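PDB 6OFT: probable zinc protease PqqL from Escherichia coli, which probably cleaves peptides as a zinc-dependent metalloendopeptidase of the M16 family, the present chain being the first half of this periplasmic protease. Local coordinates for residues Q37-S42 and P196-F201; R262-Q267 and P315-L320. One frame throughout, in Å; residues are numbered along the deposited sequence.

Contact 1 of 2, residues Q37-S42 and P196-F201; sequences QIHTGS and PNNMTF
Thr-40 OG1 is gripped twice: Asn-198 ND2 donates to it at 2.8 Å, close to its own amide plane, and Asn-231 OD1 is a second partner. The Thr-40 and Asn-198 side chains cross at about a right angle. Asn-198 reaches past the end of strand 31-38 because its CG points away from its backbone N (chi1 -166°); there OD1 lies 3.3 Å from His-39 CB and also bonds Asn-231 ND2, while ND2 is tied to Trp-193 O as well. An alanine here removes the amide, which would probably leave Trp-193 O and Asn-231 ND2 without this mate and Thr-40 OG1 with Asn-231 alone of the two. The backbone O of Asn-198 takes a nearly straight bond from His-39 N, 3.0 Å, and sits at the edge of the imidazole. That ring offers NE2 to Thr-200 OG1 at 2.7 Å, either atom being a possible donor. Beside it Gln-37 and Thr-200 form a hydrogen-bonded antiparallel pair, and Gln-37 OE1 bonds Ser-389. On the other face Ile-38 CD1 packs against Met-199 CG. Strands 31-38 and 199-205 are antiparallel neighbours inside the six-stranded mixed sheet of this M16 peptidase, Ile-38's side chain about 8 Å from that of Glu-57, the predicted proton acceptor.

Contact 2 of 2, residues R262-Q267 and P315-L320; sequences RLPMVQ and PDYQSL
Pro-264 and Tyr-317 lie side by side and point the same way, and the phenol ring lies against the backbone of the paired strand. One face of the ring takes the Leu-263 to Pro-264 peptide, Leu-263 C and Pro-264 N both over its centre, and Pro-264 CA makes a CH-pi contact 4.0 Å from the centroid. Pro-264 CG also meets Tyr-317 CE1, at 3.9 Å. In the plane of the ring, Tyr-317 OH donates to a water 2.7 Å away, which in turn donates to Arg-262 O. Strands 256-264 and 317-326 are antiparallel neighbours in the five-stranded sheet of the second half of this chain, in the region matched by the M16 inactive-domain family; Leu-263 and Gln-318 form the hydrogen-bonded pair. Their side chains cross at a slant, with Leu-263 CG 3.7 Å from Gln-318 CG. Gln-318 CG sits between its backbone N and carbonyl carbon (chi1 69°), and from there the extended chain carries NE2 to Pro-264 O, 3.1 Å, a nearly straight bond (168°) lying in the amide plane of Gln-318 but tilted from the carbonyl plane of Pro-264. Met-265 crosses this side chain at about a right angle, its CE 3.7 Å from Gln-318 OE1, while its backbone N bonds Asp-316 O. Farther along, Leu-263 CD2 touches Leu-320 CD1 at 3.8 Å, and Trp-280 of helix 271-296 packs on both leucines.

From the N terminus, strand 31-38 runs into contact 1, which closes a 153-residue loop rich in helix and including the predicted zinc ligands His-54, His-58 and Glu-134, when strand 199-205 returns beside it in the six-stranded sheet. The chain then passes through helix 209-220 and strand 242-248 to strand 256-264. Contact 2 closes a much shorter loop of 47 residues, in which helix 271-296 and strand 303-314 precede the return along strand 317-326. The two loops follow in series, neither nesting nor crossing. Each contact joins neighbouring strands of a different sheet; the centres of contact 1 and contact 2 are about 23 Å apart, and the nearest atoms of contact 1 and contact 2 about 9 Å, without touching.

Contact 1 of 2, residues Q37-S42 and P196-F201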
loop_
_atom_site.group_PDB
_atom_site.type_symbol
_atom_site.label_atom_id
_atom_site.label_comp_id
_atom_site.label_asym_id
_atom_site.label_seq_id
_atom_site.Cartn_x
_atom_site.Cartn_y
_atom_site.Cartn_z
ATOM N N GLN A 37 3.977 -11.895 10.132
ATOM C CA GLN A 37 3.423 -10.555 10.143
ATOM C C GLN A 37 3.109 -10.062 11.552
ATOM O O GLN A 37 2.245 -10.608 12.228
ATOM C CB GLN A 37 2.184 -10.501 9.209
ATOM C CG GLN A 37 1.360 -9.206 9.268
ATOM C CD GLN A 37 0.092 -9.375 8.488
ATOM O OE1 GLN A 37 -0.758 -10.206 8.815
ATOM N NE2 GLN A 37 -0.056 -8.616 7.425
ATOM N N ILE A 38 3.811 -9.003 11.975
ATOM C CA ILE A 38 3.590 -8.351 13.265
ATOM C C ILE A 38 2.631 -7.229 12.941
ATOM O O ILE A 38 2.956 -6.396 12.102
ATOM C CB ILE A 38 4.908 -7.805 13.917
ATOM C CG1 ILE A 38 6.108 -8.813 13.815
ATOM C CG2 ILE A 38 4.670 -7.322 15.353
ATOM C CD1 ILE A 38 5.966 -10.218 14.416
ATOM N N HIS A 39 1.483 -7.172 13.622
ATOM C CA HIS A 39 0.462 -6.153 13.341
ATOM C C HIS A 39 0.764 -4.795 13.979
ATOM O O HIS A 39 -0.167 -4.070 14.385
ATOM C CB HIS A 39 -0.932 -6.669 13.724
ATOM C CG HIS A 39 -1.386 -7.834 12.896
ATOM N ND1 HIS A 39 -2.318 -7.679 11.891
ATOM C CD2 HIS A 39 -1.029 -9.138 12.965
ATOM C CE1 HIS A 39 -2.502 -8.887 11.376
ATOM N NE2 HIS A 39 -1.746 -9.797 11.993
ATOM N N THR A 40 2.073 -4.452 14.058
ATOM C CA THR A 40 2.569 -3.205 14.634
ATOM C C THR A 40 3.751 -2.726 13.805
ATOM O O THR A 40 4.668 -3.512 13.520
ATOM C CB THR A 40 3.014 -3.402 16.102
ATOM O OG1 THR A 40 1.929 -3.869 16.892
ATOM C CG2 THR A 40 3.613 -2.119 16.729
ATOM N N GLY A 41 3.700 -1.445 13.447
ATOM C CA GLY A 41 4.741 -0.711 12.744
ATOM C C GLY A 41 5.137 0.538 13.517
ATOM O O GLY A 41 5.053 0.570 14.743
ATOM N N SER A 42 5.561 1.581 12.809
ATOM C CA SER A 42 6.004 2.840 13.407
ATOM C C SER A 42 4.890 3.649 14.068
ATOM O O SER A 42 5.209 4.449 14.935
ATOM C CB SER A 42 6.716 3.698 12.367
ATOM O OG SER A 42 5.832 3.963 11.291
ATOM N N PRO A 196 2.171 -13.475 20.745
ATOM C CA PRO A 196 1.396 -14.227 19.738
ATOM C C PRO A 196 0.079 -13.647 19.246
ATOM O O PRO A 196 -0.181 -13.779 18.062
ATOM C CB PRO A 196 1.172 -15.592 20.408
ATOM C CG PRO A 196 2.346 -15.755 21.261
ATOM C CD PRO A 196 2.635 -14.381 21.817
ATOM N N ASN A 197 -0.725 -13.000 20.102
ATOM C CA ASN A 197 -2.031 -12.451 19.713
ATOM C C ASN A 197 -1.939 -11.225 18.764
ATOM O O ASN A 197 -2.968 -10.759 18.270
ATOM C CB ASN A 197 -2.875 -12.142 20.962
ATOM C CG ASN A 197 -2.437 -10.921 21.734
ATOM O OD1 ASN A 197 -1.257 -10.562 21.778
ATOM N ND2 ASN A 197 -3.389 -10.258 22.373
ATOM N N ASN A 198 -0.713 -10.720 18.511
ATOM C CA ASN A 198 -0.463 -9.613 17.604
ATOM C C ASN A 198 0.295 -10.156 16.375
ATOM O O ASN A 198 0.858 -9.379 15.599
ATOM C CB ASN A 198 0.344 -8.504 18.334
ATOM C CG ASN A 198 0.385 -7.181 17.611
ATOM O OD1 ASN A 198 -0.602 -6.738 17.017
ATOM N ND2 ASN A 198 1.534 -6.529 17.630
ATOM N N MET A 199 0.272 -11.497 16.177
ATOM C CA MET A 199 0.985 -12.144 15.067
ATOM C C MET A 199 0.125 -13.030 14.190
ATOM O O MET A 199 -0.760 -13.734 14.678
ATOM C CB MET A 199 2.146 -13.006 15.581
ATOM C CG MET A 199 3.276 -12.234 16.171
ATOM S SD MET A 199 4.375 -13.406 16.967
ATOM C CE MET A 199 5.555 -12.288 17.644
ATOM N N THR A 200 0.434 -13.007 12.885
ATOM C CA THR A 200 -0.171 -13.854 11.871
ATOM C C THR A 200 0.968 -14.470 11.072
ATOM O O THR A 200 1.821 -13.738 10.564
ATOM C CB THR A 200 -1.144 -13.077 10.974
ATOM O OG1 THR A 200 -2.168 -12.498 11.793
ATOM C CG2 THR A 200 -1.773 -13.961 9.909
ATOM N N PHE A 201 1.008 -15.811 11.015
ATOM C CA PHE A 201 1.987 -16.541 10.218
ATOM C C PHE A 201 1.284 -16.915 8.894
ATOM O O PHE A 201 0.223 -17.544 8.920
ATOM C CB PHE A 201 2.517 -17.799 10.966
ATOM C CG PHE A 201 3.729 -18.363 10.260
ATOM C CD1 PHE A 201 4.959 -17.727 10.345
ATOM C CD2 PHE A 201 3.627 -19.504 9.472
ATOM C CE1 PHE A 201 6.065 -18.207 9.636
ATOM C CE2 PHE A 201 4.739 -19.993 8.784
ATOM C CZ PHE A 201 5.948 -19.335 8.868
#

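Contact 2 of 2, residues R262-Q267 and P315-L320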
loop_
_atom_site.group_PDB
_atom_site.type_symbol
_atom_site.label_atom_id
_atom_site.label_comp_id
_atom_site.label_asym_id
_atom_site.label_seq_id
_atom_site.Cartn_x
_atom_site.Cartn_y
_atom_site.Cartn_z
ATOM N N ARG A 262 -8.708 14.418 -0.487
ATOM C CA ARG A 262 -8.458 13.492 0.617
ATOM C C ARG A 262 -9.818 13.114 1.178
ATOM O O ARG A 262 -10.670 13.976 1.364
ATOM C CB ARG A 262 -7.553 14.092 1.710
ATOM C CG ARG A 262 -6.181 14.600 1.230
ATOM C CD ARG A 262 -5.212 14.836 2.388
ATOM N NE ARG A 262 -5.866 15.473 3.537
ATOM C CZ ARG A 262 -5.605 15.190 4.809
ATOM N NH1 ARG A 262 -4.666 14.300 5.121
ATOM N NH2 ARG A 262 -6.272 15.797 5.780
ATOM N N LEU A 263 -10.038 11.825 1.413
ATOM C CA LEU A 263 -11.355 11.359 1.879
ATOM C C LEU A 263 -11.257 10.048 2.665
ATOM O O LEU A 263 -10.293 9.305 2.452
ATOM C CB LEU A 263 -12.310 11.183 0.661
ATOM C CG LEU A 263 -11.929 10.143 -0.416
ATOM C CD1 LEU A 263 -13.157 9.590 -1.087
ATOM C CD2 LEU A 263 -10.996 10.736 -1.476
ATOM N N PRO A 264 -12.271 9.695 3.493
ATOM C CA PRO A 264 -12.214 8.405 4.207
ATOM C C PRO A 264 -12.085 7.213 3.275
ATOM O O PRO A 264 -12.555 7.245 2.129
ATOM C CB PRO A 264 -13.550 8.361 4.967
ATOM C CG PRO A 264 -13.919 9.793 5.156
ATOM C CD PRO A 264 -13.485 10.456 3.876
ATOM N N MET A 265 -11.402 6.175 3.751
ATOM C CA MET A 265 -11.246 4.959 2.975
ATOM C C MET A 265 -12.063 3.864 3.644
ATOM O O MET A 265 -11.812 3.550 4.808
ATOM C CB MET A 265 -9.776 4.548 2.869
ATOM C CG MET A 265 -9.580 3.295 2.046
ATOM S SD MET A 265 -7.859 3.038 1.684
ATOM C CE MET A 265 -7.913 3.042 -0.107
ATOM N N VAL A 266 -13.041 3.293 2.920
ATOM C CA VAL A 266 -13.866 2.218 3.481
ATOM C C VAL A 266 -13.176 0.875 3.274
ATOM O O VAL A 266 -12.523 0.636 2.252
ATOM C CB VAL A 266 -15.361 2.233 3.024
ATOM C CG1 VAL A 266 -15.575 1.512 1.680
ATOM C CG2 VAL A 266 -16.281 1.662 4.108
ATOM N N GLN A 267 -13.260 0.039 4.290
ATOM C CA GLN A 267 -12.717 -1.313 4.269
ATOM C C GLN A 267 -13.784 -2.175 3.583
ATOM O O GLN A 267 -14.955 -2.085 3.953
ATOM C CB GLN A 267 -12.490 -1.803 5.713
ATOM C CG GLN A 267 -11.538 -0.926 6.522
ATOM C CD GLN A 267 -10.098 -1.288 6.293
ATOM O OE1 GLN A 267 -9.501 -0.963 5.257
ATOM N NE2 GLN A 267 -9.513 -1.970 7.270
ATOM N N PRO A 315 -4.545 4.353 7.911
ATOM C CA PRO A 315 -5.422 3.153 7.949
ATOM C C PRO A 315 -6.901 3.414 7.596
ATOM O O PRO A 315 -7.564 2.521 7.088
ATOM C CB PRO A 315 -5.273 2.642 9.397
ATOM C CG PRO A 315 -3.954 3.196 9.867
ATOM C CD PRO A 315 -3.855 4.549 9.207
ATOM N N ASP A 316 -7.413 4.639 7.853
ATOM C CA ASP A 316 -8.820 5.004 7.617
ATOM C C ASP A 316 -9.036 5.986 6.460
ATOM O O ASP A 316 -10.148 6.484 6.306
ATOM C CB ASP A 316 -9.366 5.645 8.906
ATOM C CG ASP A 316 -8.683 6.946 9.329
ATOM O OD1 ASP A 316 -7.591 7.251 8.796
ATOM O OD2 ASP A 316 -9.244 7.659 10.188
ATOM N N TYR A 317 -7.972 6.327 5.708
ATOM C CA TYR A 317 -8.020 7.410 4.739
ATOM C C TYR A 317 -7.282 7.194 3.447
ATOM O O TYR A 317 -6.265 6.502 3.394
ATOM C CB TYR A 317 -7.488 8.701 5.406
ATOM C CG TYR A 317 -8.517 9.803 5.569
ATOM C CD1 TYR A 317 -9.553 9.685 6.495
ATOM C CD2 TYR A 317 -8.412 10.992 4.854
ATOM C CE1 TYR A 317 -10.462 10.723 6.700
ATOM C CE2 TYR A 317 -9.318 12.033 5.043
ATOM C CZ TYR A 317 -10.349 11.890 5.961
ATOM O OH TYR A 317 -11.250 12.912 6.154
ATOM N N GLN A 318 -7.774 7.871 2.406
ATOM C CA GLN A 318 -7.214 7.820 1.067
ATOM C C GLN A 318 -7.163 9.188 0.381
ATOM O O GLN A 318 -7.836 10.145 0.785
ATOM C CB GLN A 318 -8.044 6.858 0.197
ATOM C CG GLN A 318 -9.460 7.348 -0.151
ATOM C CD GLN A 318 -10.236 6.338 -0.946
ATOM O OE1 GLN A 318 -9.732 5.775 -1.910
ATOM N NE2 GLN A 318 -11.485 6.094 -0.575
ATOM N N SER A 319 -6.398 9.239 -0.698
ATOM C CA SER A 319 -6.374 10.384 -1.580
ATOM C C SER A 319 -6.699 9.943 -2.980
ATOM O O SER A 319 -6.178 8.934 -3.466
ATOM C CB SER A 319 -5.038 11.109 -1.561
ATOM O OG SER A 319 -5.149 12.285 -2.350
ATOM N N LEU A 320 -7.573 10.700 -3.627
ATOM C CA LEU A 320 -7.918 10.514 -5.024
ATOM C C LEU A 320 -7.331 11.711 -5.759
ATOM O O LEU A 320 -7.684 12.852 -5.453
ATOM C CB LEU A 320 -9.439 10.469 -5.204
ATOM C CG LEU A 320 -10.086 9.126 -5.498
ATOM C CD1 LEU A 320 -10.108 8.251 -4.269
ATOM C CD2 LEU A 320 -11.510 9.327 -5.944
HETATM O O HOH W 1 -10.833 14.897 4.415
#